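Local atomic coordinates of catalase (Exiguobacterium oxidotolerans, PDB entry 2J2M), a protein that catalyses the breakdown of hydrogen peroxide to water and oxygen, using a bound haem in each subunit of a probable homotetramer. Residues 8-11 with 12-16; 305-308 with 309-313; 393-396 with 397-400; 421-424 with 425-428; 429-432 with 433-437. All coordinates share one frame; numbering follows the deposited sequence.

Contact 1. Residues 8-11 with 12-16; sequences LTTN and QGVPI
T10 and G13 frame a type I beta turn at the tip of a tight chain reversal in the N-terminal arm. Three backbone hydrogen bonds hold it. G13 N donates to T10 O at 2.9 Å, T10 N donates to V14 O at 3.0 Å, and I16 N reaches L8 O in a nearly straight bond of 174°. T9 and P15 form a single beta bridge between the last two. G13 has a positive phi of 70°, which favours glycine.

The threonine hydroxyls add polar links. T9 OG1 donates to T10 O from the face opposite G13 N, and it also bonds N364 N of the second subunit. T10 OG1 sits between its own backbone N and carbonyl carbon (chi1 67°), and there it takes a weak bond from V14 N at 3.4 Å.

Q12 NE2 bonds Y36 OH on helix 36-45 of its own chain, while L8 packs on N365 of the second subunit. The contacts of L8 and T9 with that subunit are consistent with the interlocked arms of catalase tetramers.

The apolar contacts centre on I16. Its CG2 meets L8 CD2 at 3.8 Å, and its CG1 meets T10 CG2 at 3.8 Å. I16 CD1 also comes to 3.5 Å from the carbonyl oxygen T9 O.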
# COMPACT_ATOMS: atom_id res chain seq x y z
N LEU A 8 17.35 -18.31 18.08
CA LEU A 8 16.12 -17.66 17.66
C LEU A 8 16.06 -16.23 18.20
O LEU A 8 16.31 -16.01 19.40
CB LEU A 8 14.92 -18.45 18.16
CG LEU A 8 13.52 -17.83 17.97
CD1 LEU A 8 13.11 -17.74 16.49
CD2 LEU A 8 12.53 -18.65 18.74
N THR A 9 15.75 -15.27 17.32
CA THR A 9 15.74 -13.84 17.69
C THR A 9 14.44 -13.21 17.21
O THR A 9 13.73 -13.80 16.40
CB THR A 9 16.93 -13.03 17.06
OG1 THR A 9 16.82 -13.04 15.63
CG2 THR A 9 18.28 -13.63 17.43
N THR A 10 14.13 -12.02 17.74
CA THR A 10 13.13 -11.11 17.15
C THR A 10 13.76 -10.38 15.94
O THR A 10 14.95 -10.53 15.66
CB THR A 10 12.69 -10.06 18.17
OG1 THR A 10 13.79 -9.19 18.46
CG2 THR A 10 12.20 -10.72 19.51
N ASN A 11 12.96 -9.60 15.21
CA ASN A 11 13.49 -8.89 14.04
C ASN A 11 14.48 -7.80 14.50
O ASN A 11 15.12 -7.14 13.68
CB ASN A 11 12.36 -8.27 13.21
CG ASN A 11 11.45 -9.31 12.56
OD1 ASN A 11 10.30 -9.01 12.19
ND2 ASN A 11 11.96 -10.54 12.40
N GLN A 12 14.55 -7.63 15.84
CA GLN A 12 15.39 -6.65 16.50
C GLN A 12 16.72 -7.29 16.90
O GLN A 12 17.58 -6.61 17.46
CB GLN A 12 14.70 -6.06 17.75
CG GLN A 12 13.35 -5.33 17.53
CD GLN A 12 13.47 -4.05 16.73
OE1 GLN A 12 14.57 -3.58 16.45
NE2 GLN A 12 12.34 -3.47 16.34
N GLY A 13 16.88 -8.58 16.61
CA GLY A 13 18.07 -9.32 17.01
C GLY A 13 18.20 -9.61 18.50
O GLY A 13 19.29 -9.97 18.97
N VAL A 14 17.12 -9.44 19.26
CA VAL A 14 17.08 -9.80 20.67
C VAL A 14 16.78 -11.29 20.74
O VAL A 14 15.79 -11.74 20.17
CB VAL A 14 15.95 -9.07 21.41
CG1 VAL A 14 15.73 -9.67 22.83
CG2 VAL A 14 16.20 -7.59 21.46
N PRO A 15 17.62 -12.07 21.46
CA PRO A 15 17.37 -13.50 21.61
C PRO A 15 16.04 -13.82 22.32
O PRO A 15 15.73 -13.23 23.33
CB PRO A 15 18.55 -13.97 22.48
CG PRO A 15 19.59 -12.95 22.29
CD PRO A 15 18.86 -11.66 22.16
N ILE A 16 15.30 -14.76 21.77
CA ILE A 16 14.06 -15.24 22.35
C ILE A 16 14.31 -16.36 23.37
O ILE A 16 14.99 -17.34 23.07
CB ILE A 16 13.05 -15.65 21.23
CG1 ILE A 16 12.49 -14.38 20.58
CG2 ILE A 16 11.89 -16.52 21.79
CD1 ILE A 16 11.86 -14.55 19.21
O HOH W 1 17.23 -17.31 21.46

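Contact 2. Residues 305-308 with 309-313; sequences NYFA and ETESV
The Y306 ring carries T310 on one face. T310 CB sits 3.7 Å from the ring centroid and only 9° off the normal, a CH-pi contact. The carboxylate of E311 comes to the edge of the same ring, with OE1 3.9 Å from Y306 CE2. Water 2 donates to both Y306 OH and E311 OE1, and Y306 OH also bonds G59 O. Over one face of the F307 ring lies S312 OG, offset toward the rim. E311 CB approaches that ring obliquely.

These side chains lie on and around the short helix 307-311, which has a wider pi-type turn at 309-311. N305 caps its start: A308 N donates to N305 OD1 at 2.9 Å. E309 answers in the other direction. Its extended chain brings OE2 within 3.0 Å of N305 N, which meets the carboxylate from above its plane. Y306 O is gripped twice, by E309 N and E311 N from opposite faces.

The helix lies beside the haem site, and the side chain of T310 is about 7 Å from a bound haem. E311 OE2 makes a salt bridge to R53, a residue of the haem pocket. E309 OE1 bonds H63 NE2.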
# COMPACT_ATOMS: atom_id res chain seq x y z
N ASN A 305 13.44 -20.45 -2.58
CA ASN A 305 12.25 -19.97 -1.90
C ASN A 305 11.23 -19.46 -2.92
O ASN A 305 11.54 -18.59 -3.77
CB ASN A 305 12.64 -18.85 -0.92
CG ASN A 305 11.46 -18.27 -0.20
OD1 ASN A 305 10.98 -17.19 -0.53
ND2 ASN A 305 10.97 -18.99 0.80
N TYR A 306 10.02 -20.00 -2.84
CA TYR A 306 9.02 -19.74 -3.87
C TYR A 306 8.56 -18.28 -3.84
O TYR A 306 8.55 -17.60 -4.86
CB TYR A 306 7.83 -20.72 -3.71
CG TYR A 306 6.76 -20.58 -4.79
CD1 TYR A 306 6.69 -21.50 -5.86
CD2 TYR A 306 5.81 -19.55 -4.74
CE1 TYR A 306 5.71 -21.40 -6.83
CE2 TYR A 306 4.82 -19.44 -5.71
CZ TYR A 306 4.77 -20.37 -6.74
OH TYR A 306 3.80 -20.23 -7.71
N PHE A 307 8.19 -17.80 -2.66
CA PHE A 307 7.71 -16.46 -2.52
C PHE A 307 8.68 -15.42 -3.08
O PHE A 307 8.26 -14.55 -3.87
CB PHE A 307 7.35 -16.13 -1.09
CG PHE A 307 6.78 -14.76 -0.95
CD1 PHE A 307 7.55 -13.72 -0.45
CD2 PHE A 307 5.48 -14.49 -1.40
CE1 PHE A 307 7.02 -12.42 -0.35
CE2 PHE A 307 4.94 -13.23 -1.30
CZ PHE A 307 5.71 -12.17 -0.78
N ALA A 308 9.95 -15.51 -2.66
CA ALA A 308 10.98 -14.53 -3.01
C ALA A 308 11.44 -14.66 -4.44
O ALA A 308 12.05 -13.73 -4.98
CB ALA A 308 12.20 -14.63 -2.06
N GLU A 309 11.18 -15.79 -5.07
CA GLU A 309 11.66 -15.98 -6.42
C GLU A 309 10.49 -16.05 -7.38
O GLU A 309 10.27 -15.11 -8.12
CB GLU A 309 12.62 -17.20 -6.53
CG GLU A 309 13.94 -17.09 -5.69
CD GLU A 309 14.74 -18.39 -5.70
OE1 GLU A 309 15.10 -18.85 -6.79
OE2 GLU A 309 15.00 -18.95 -4.62
N THR A 310 9.73 -17.14 -7.34
CA THR A 310 8.61 -17.32 -8.26
C THR A 310 7.50 -16.27 -8.07
O THR A 310 6.98 -15.70 -9.05
CB THR A 310 8.05 -18.76 -8.19
OG1 THR A 310 9.14 -19.70 -8.23
CG2 THR A 310 7.10 -19.07 -9.35
N GLU A 311 7.15 -15.97 -6.82
CA GLU A 311 6.02 -15.08 -6.61
C GLU A 311 6.41 -13.63 -6.87
O GLU A 311 5.62 -12.87 -7.40
CB GLU A 311 5.35 -15.26 -5.23
CG GLU A 311 4.03 -14.46 -5.05
CD GLU A 311 2.95 -14.92 -6.04
OE1 GLU A 311 2.93 -16.13 -6.33
OE2 GLU A 311 2.15 -14.10 -6.57
N SER A 312 7.66 -13.29 -6.55
CA SER A 312 8.13 -11.90 -6.59
C SER A 312 8.74 -11.43 -7.93
O SER A 312 8.88 -10.21 -8.14
CB SER A 312 9.08 -11.63 -5.42
OG SER A 312 8.38 -11.47 -4.19
N VAL A 313 9.10 -12.35 -8.82
CA VAL A 313 9.54 -11.96 -10.14
C VAL A 313 8.46 -11.19 -10.91
O VAL A 313 7.27 -11.49 -10.81
CB VAL A 313 10.08 -13.17 -11.01
CG1 VAL A 313 8.95 -14.14 -11.43
CG2 VAL A 313 10.90 -12.67 -12.22
O HOH W 2 3.69 -17.68 -8.53

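Contact 3. Residues 393-396 with 397-400; sequences KQTP and EYTE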
# COMPACT_ATOMS: atom_id res chain seq x y z
N LYS A 393 26.58 8.88 -17.21
CA LYS A 393 26.30 9.63 -18.43
C LYS A 393 25.67 8.75 -19.50
O LYS A 393 25.94 7.55 -19.57
CB LYS A 393 27.58 10.30 -18.99
CG LYS A 393 28.39 11.17 -17.98
CD LYS A 393 27.63 12.45 -17.54
CE LYS A 393 28.07 12.86 -16.15
NZ LYS A 393 27.82 14.32 -15.92
N GLN A 394 24.84 9.36 -20.35
CA GLN A 394 24.30 8.70 -21.53
C GLN A 394 25.41 8.26 -22.49
O GLN A 394 26.42 8.92 -22.61
CB GLN A 394 23.30 9.60 -22.27
CG GLN A 394 23.89 10.88 -22.86
CD GLN A 394 22.83 11.79 -23.47
OE1 GLN A 394 21.68 11.83 -22.99
NE2 GLN A 394 23.20 12.52 -24.52
N THR A 395 25.19 7.13 -23.17
CA THR A 395 26.10 6.57 -24.15
C THR A 395 25.36 6.58 -25.49
O THR A 395 24.65 5.65 -25.81
CB THR A 395 26.52 5.15 -23.72
OG1 THR A 395 26.76 5.16 -22.32
CG2 THR A 395 27.80 4.67 -24.45
N PRO A 396 25.51 7.68 -26.27
CA PRO A 396 24.74 7.94 -27.51
C PRO A 396 24.61 6.77 -28.47
O PRO A 396 23.58 6.64 -29.14
CB PRO A 396 25.51 9.09 -28.15
CG PRO A 396 26.02 9.85 -26.99
CD PRO A 396 26.43 8.80 -25.97
N GLU A 397 25.63 5.91 -28.54
CA GLU A 397 25.60 4.73 -29.41
C GLU A 397 24.51 3.75 -28.97
O GLU A 397 24.17 2.80 -29.66
CB GLU A 397 26.97 4.04 -29.47
CG GLU A 397 27.24 3.01 -28.36
CD GLU A 397 28.73 2.75 -28.13
OE1 GLU A 397 29.07 1.86 -27.30
OE2 GLU A 397 29.55 3.43 -28.76
N TYR A 398 23.95 4.00 -27.80
CA TYR A 398 22.90 3.11 -27.29
C TYR A 398 21.47 3.59 -27.55
O TYR A 398 20.52 2.89 -27.23
CB TYR A 398 23.15 2.81 -25.81
CG TYR A 398 24.15 1.70 -25.61
CD1 TYR A 398 25.47 1.98 -25.25
CD2 TYR A 398 23.77 0.36 -25.80
CE1 TYR A 398 26.41 0.94 -25.07
CE2 TYR A 398 24.68 -0.68 -25.63
CZ TYR A 398 25.99 -0.38 -25.25
OH TYR A 398 26.87 -1.42 -25.10
N THR A 399 21.33 4.79 -28.13
CA THR A 399 20.03 5.34 -28.49
C THR A 399 19.32 4.39 -29.44
O THR A 399 19.93 3.83 -30.35
CB THR A 399 20.17 6.74 -29.14
OG1 THR A 399 20.95 7.57 -28.28
CG2 THR A 399 18.84 7.40 -29.34
N GLU A 400 18.03 4.19 -29.18
CA GLU A 400 17.15 3.35 -30.01
C GLU A 400 16.95 4.05 -31.34
O GLU A 400 16.51 5.20 -31.37
CB GLU A 400 15.79 3.10 -29.34
CG GLU A 400 15.83 2.59 -27.88
CD GLU A 400 15.65 3.70 -26.84
OE1 GLU A 400 16.35 4.74 -26.93
OE2 GLU A 400 14.82 3.53 -25.91
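The backbone of T395 to T399 winds through a short 3-10 turn: Y398 N donates to T395 O at 2.7 Å, and T399 N donates to P396 O at 3.1 Å. P396 O is gripped a second time by the T399 side chain. T399 OG1 donates to it at 2.9 Å. Both donors come from the same face of the carbonyl plane, with the amide well above it and the hydroxyl tilted by 24°. The hydroxyl can do this because it stands beside its own backbone N, anti to the carbonyl carbon (chi1 -53°). A valine here would remove the hydroxyl, which would probably leave P396 O with the amide bond alone and the end of the turn less firmly held.

T395 and Y398 lie side by side and point the same way. T395 CG2 touches the edge of the tyrosine ring, 3.6 Å from Y398 CD1. T395 O also lies at this edge, in the ring plane.

Several neighbours are in other subunits. Q394 OE1 accepts from N19 and Q20 of the second subunit, and E400 makes a salt bridge to R412 of the fourth. Within its own chain the turn sits in the long loop between helix 330-346 and strand 403-404. Y398 OH bonds E121, in the link between strands 112-119 and 122-129.

Contact 4. Residues 421-424 with 425-428; sequences FGQA and GEVY
Q423 O accepts from V427 N at 2.8 Å, and A424 O from Y428 N at 2.9 Å. G425 N donates to F421 O at 3.0 Å and E426 N to G422 O at 3.2 Å. These four bonds are the i to i+4 ladder of the first turns of helix 422-430, with F421 at the N-cap position.

Water 3 adds a side-chain bridge. It accepts from Q423 NE2 at 3.1 Å and donates to E426 OE2 at 3.0 Å. The amide and carboxylate planes are 74° apart, and the water spans them. E426 CG stands anti to the carbonyl carbon (chi1 -63°), which directs the extended chain back along the first turn and brings OE2 to 3.5 Å from Q423 CA. A carboxylate this near the helix start probably interacts favourably with the helix dipole. The other end of the Q423 amide is also held: OE1 accepts from D283 N.

Packing within the turn is modest. V427 CG2 rests 3.4 Å from Q423 O.

Two helices flank this one. F421, A424 and V427 touch helix 174-180, at T174, N175 and H179. F421 and A424 also lean on the end of helix 453-466, at N462, R465 and A466.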
# COMPACT_ATOMS: atom_id res chain seq x y z
N PHE A 421 -11.48 -15.37 -40.09
CA PHE A 421 -11.93 -16.76 -40.27
C PHE A 421 -11.03 -17.58 -41.20
O PHE A 421 -11.01 -18.82 -41.12
CB PHE A 421 -13.38 -16.77 -40.81
CG PHE A 421 -14.34 -15.92 -40.02
CD1 PHE A 421 -14.76 -16.32 -38.75
CD2 PHE A 421 -14.82 -14.73 -40.54
CE1 PHE A 421 -15.64 -15.55 -38.01
CE2 PHE A 421 -15.70 -13.93 -39.80
CZ PHE A 421 -16.11 -14.34 -38.53
N GLY A 422 -10.29 -16.89 -42.06
CA GLY A 422 -9.51 -17.53 -43.11
C GLY A 422 -8.38 -18.34 -42.54
O GLY A 422 -8.23 -19.53 -42.86
N GLN A 423 -7.56 -17.72 -41.68
CA GLN A 423 -6.43 -18.46 -41.12
C GLN A 423 -6.87 -19.55 -40.13
O GLN A 423 -6.29 -20.65 -40.10
CB GLN A 423 -5.36 -17.54 -40.53
CG GLN A 423 -4.14 -18.38 -40.19
CD GLN A 423 -2.96 -17.60 -39.69
OE1 GLN A 423 -2.75 -17.50 -38.47
NE2 GLN A 423 -2.16 -17.06 -40.60
N ALA A 424 -7.89 -19.23 -39.33
CA ALA A 424 -8.55 -20.20 -38.46
C ALA A 424 -8.94 -21.47 -39.22
O ALA A 424 -8.68 -22.59 -38.76
CB ALA A 424 -9.77 -19.58 -37.81
N GLY A 425 -9.53 -21.28 -40.40
CA GLY A 425 -9.85 -22.41 -41.29
C GLY A 425 -8.63 -23.22 -41.68
O GLY A 425 -8.63 -24.43 -41.54
N GLU A 426 -7.59 -22.54 -42.16
CA GLU A 426 -6.32 -23.19 -42.49
C GLU A 426 -5.76 -23.97 -41.31
O GLU A 426 -5.33 -25.11 -41.47
CB GLU A 426 -5.27 -22.17 -42.95
CG GLU A 426 -5.62 -21.41 -44.23
CD GLU A 426 -4.62 -20.30 -44.51
OE1 GLU A 426 -3.51 -20.62 -44.99
OE2 GLU A 426 -4.95 -19.12 -44.22
N VAL A 427 -5.79 -23.36 -40.11
CA VAL A 427 -5.37 -24.06 -38.89
C VAL A 427 -6.20 -25.33 -38.69
O VAL A 427 -5.64 -26.40 -38.43
CB VAL A 427 -5.41 -23.16 -37.60
CG1 VAL A 427 -5.21 -24.02 -36.33
CG2 VAL A 427 -4.34 -22.04 -37.67
N TYR A 428 -7.52 -25.24 -38.84
CA TYR A 428 -8.34 -26.45 -38.73
C TYR A 428 -7.88 -27.56 -39.71
O TYR A 428 -7.64 -28.72 -39.31
CB TYR A 428 -9.83 -26.16 -38.91
CG TYR A 428 -10.70 -27.41 -38.82
CD1 TYR A 428 -11.22 -28.01 -39.97
CD2 TYR A 428 -10.97 -28.00 -37.58
CE1 TYR A 428 -12.01 -29.16 -39.87
CE2 TYR A 428 -11.75 -29.12 -37.47
CZ TYR A 428 -12.26 -29.71 -38.62
OH TYR A 428 -13.03 -30.84 -38.49
O HOH W 3 -2.56 -17.33 -43.70

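Contact 5. Residues 429-432 with 433-437; sequences RRMT and EEEQM
T432 and E435 form a capping box at the start of helix 433-447, and this is the tight part of the contact. T432 N donates to E435 OE1 at 3.1 Å, coming from above the carboxylate plane. In return E435 N points almost straight (169°) at T432 OG1, though at 3.3 Å the bond is weak. The hydroxyl is placed for this by a chi1 of 67°, between the backbone N and the carbonyl carbon. One step on, Q436 N meets T432 O at 3.0 Å in the carbonyl plane, the first regular helical bond. M431 packs behind the box. Its CB lies 3.4 Å from E435 OE1 and 3.7 Å from Q436 CG. An alanine in place of E435 would take away the carboxylate, which would probably leave T432 N without its mate and M431 CB with a gap beside it.

The solvent side is looser: E433 and E434 are exposed. E434 bends at chi2 and brings its carboxylate back beside T432, with OE1 3.5 Å from T432 CB.

Residues 431-432 join helix 422-430 to helix 433-447. R429 makes a salt bridge to D467, between helices 453-466 and 468-477. R430 pairs with D287 and makes a cation-pi contact with F285, in the loop between strands 257-265 and 292-302.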
# COMPACT_ATOMS: atom_id res chain seq x y z
N ARG A 429 -7.73 -27.19 -40.99
CA ARG A 429 -7.39 -28.16 -42.03
C ARG A 429 -5.96 -28.69 -41.94
O ARG A 429 -5.68 -29.78 -42.43
CB ARG A 429 -7.72 -27.61 -43.44
CG ARG A 429 -9.23 -27.58 -43.71
CD ARG A 429 -9.59 -26.94 -45.04
NE ARG A 429 -9.12 -25.55 -45.17
CZ ARG A 429 -9.83 -24.47 -44.85
NH1 ARG A 429 -9.30 -23.27 -45.02
NH2 ARG A 429 -11.06 -24.59 -44.34
N ARG A 430 -5.07 -27.94 -41.28
CA ARG A 430 -3.72 -28.42 -40.99
C ARG A 430 -3.64 -29.51 -39.89
O ARG A 430 -2.60 -30.14 -39.72
CB ARG A 430 -2.81 -27.24 -40.65
CG ARG A 430 -2.27 -26.54 -41.89
CD ARG A 430 -1.95 -25.10 -41.59
NE ARG A 430 -1.28 -24.43 -42.71
CZ ARG A 430 0.04 -24.48 -42.96
NH1 ARG A 430 0.85 -25.18 -42.16
NH2 ARG A 430 0.53 -23.82 -43.99
N MET A 431 -4.74 -29.73 -39.18
CA MET A 431 -4.80 -30.70 -38.05
C MET A 431 -4.93 -32.14 -38.54
O MET A 431 -5.56 -32.39 -39.57
CB MET A 431 -6.00 -30.40 -37.13
CG MET A 431 -5.93 -29.11 -36.32
SD MET A 431 -7.41 -28.84 -35.29
CE MET A 431 -7.21 -27.09 -34.93
N THR A 432 -4.38 -33.09 -37.77
CA THR A 432 -4.66 -34.50 -38.00
C THR A 432 -6.12 -34.79 -37.62
O THR A 432 -6.77 -33.97 -36.96
CB THR A 432 -3.75 -35.41 -37.15
OG1 THR A 432 -4.08 -35.25 -35.76
CG2 THR A 432 -2.28 -35.09 -37.38
N GLU A 433 -6.62 -35.96 -38.02
CA GLU A 433 -7.99 -36.38 -37.70
C GLU A 433 -8.24 -36.46 -36.19
O GLU A 433 -9.29 -36.05 -35.71
CB GLU A 433 -8.31 -37.71 -38.39
CG GLU A 433 -9.83 -37.95 -38.59
CD GLU A 433 -10.15 -38.99 -39.67
OE1 GLU A 433 -9.24 -39.38 -40.43
OE2 GLU A 433 -11.33 -39.40 -39.75
N GLU A 434 -7.25 -36.98 -35.46
CA GLU A 434 -7.31 -37.06 -34.01
C GLU A 434 -7.50 -35.67 -33.39
O GLU A 434 -8.36 -35.49 -32.52
CB GLU A 434 -6.04 -37.73 -33.45
CG GLU A 434 -5.60 -38.98 -34.23
CD GLU A 434 -4.49 -38.69 -35.26
OE1 GLU A 434 -4.79 -38.66 -36.49
OE2 GLU A 434 -3.32 -38.51 -34.84
N GLU A 435 -6.71 -34.69 -33.84
CA GLU A 435 -6.85 -33.31 -33.39
C GLU A 435 -8.23 -32.72 -33.72
O GLU A 435 -8.86 -32.07 -32.86
CB GLU A 435 -5.73 -32.43 -33.97
CG GLU A 435 -4.34 -32.77 -33.44
CD GLU A 435 -3.21 -32.03 -34.16
OE1 GLU A 435 -3.37 -31.59 -35.31
OE2 GLU A 435 -2.13 -31.90 -33.56
N GLN A 436 -8.71 -32.96 -34.94
CA GLN A 436 -10.02 -32.45 -35.37
C GLN A 436 -11.17 -33.05 -34.57
O GLN A 436 -12.17 -32.38 -34.33
CB GLN A 436 -10.24 -32.69 -36.85
CG GLN A 436 -9.36 -31.88 -37.75
CD GLN A 436 -9.70 -32.06 -39.22
OE1 GLN A 436 -10.27 -33.08 -39.62
NE2 GLN A 436 -9.34 -31.08 -40.03
N MET A 437 -11.02 -34.31 -34.17
CA MET A 437 -12.04 -34.98 -33.38
C MET A 437 -12.00 -34.53 -31.90
O MET A 437 -13.05 -34.34 -31.29
CB MET A 437 -11.95 -36.51 -33.53
CG MET A 437 -13.11 -37.30 -32.87
SD MET A 437 -14.80 -36.70 -33.28
CE MET A 437 -15.29 -37.87 -34.56

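The five contacts follow one another along the chain; none nests in or crosses another. Each is a local turn or helix start and closes no long loop. Contact 1 folds the N-terminal arm. Contact 2 forms the short helix after strand 292-302, about 25 Å from contact 1 between centres, beside the haem. Contact 3 lies in the long loop after helix 330-346. Contacts 1, 2 and 3 all touch the second subunit, so they also lie at subunit interfaces. Contacts 4 and 5 lie in the C-terminal helices, and no other chain touches them. They share helix 422-430 and meet directly, Q436 NE2 lying 3.0 Å from Y428 O, a probable hydrogen bond.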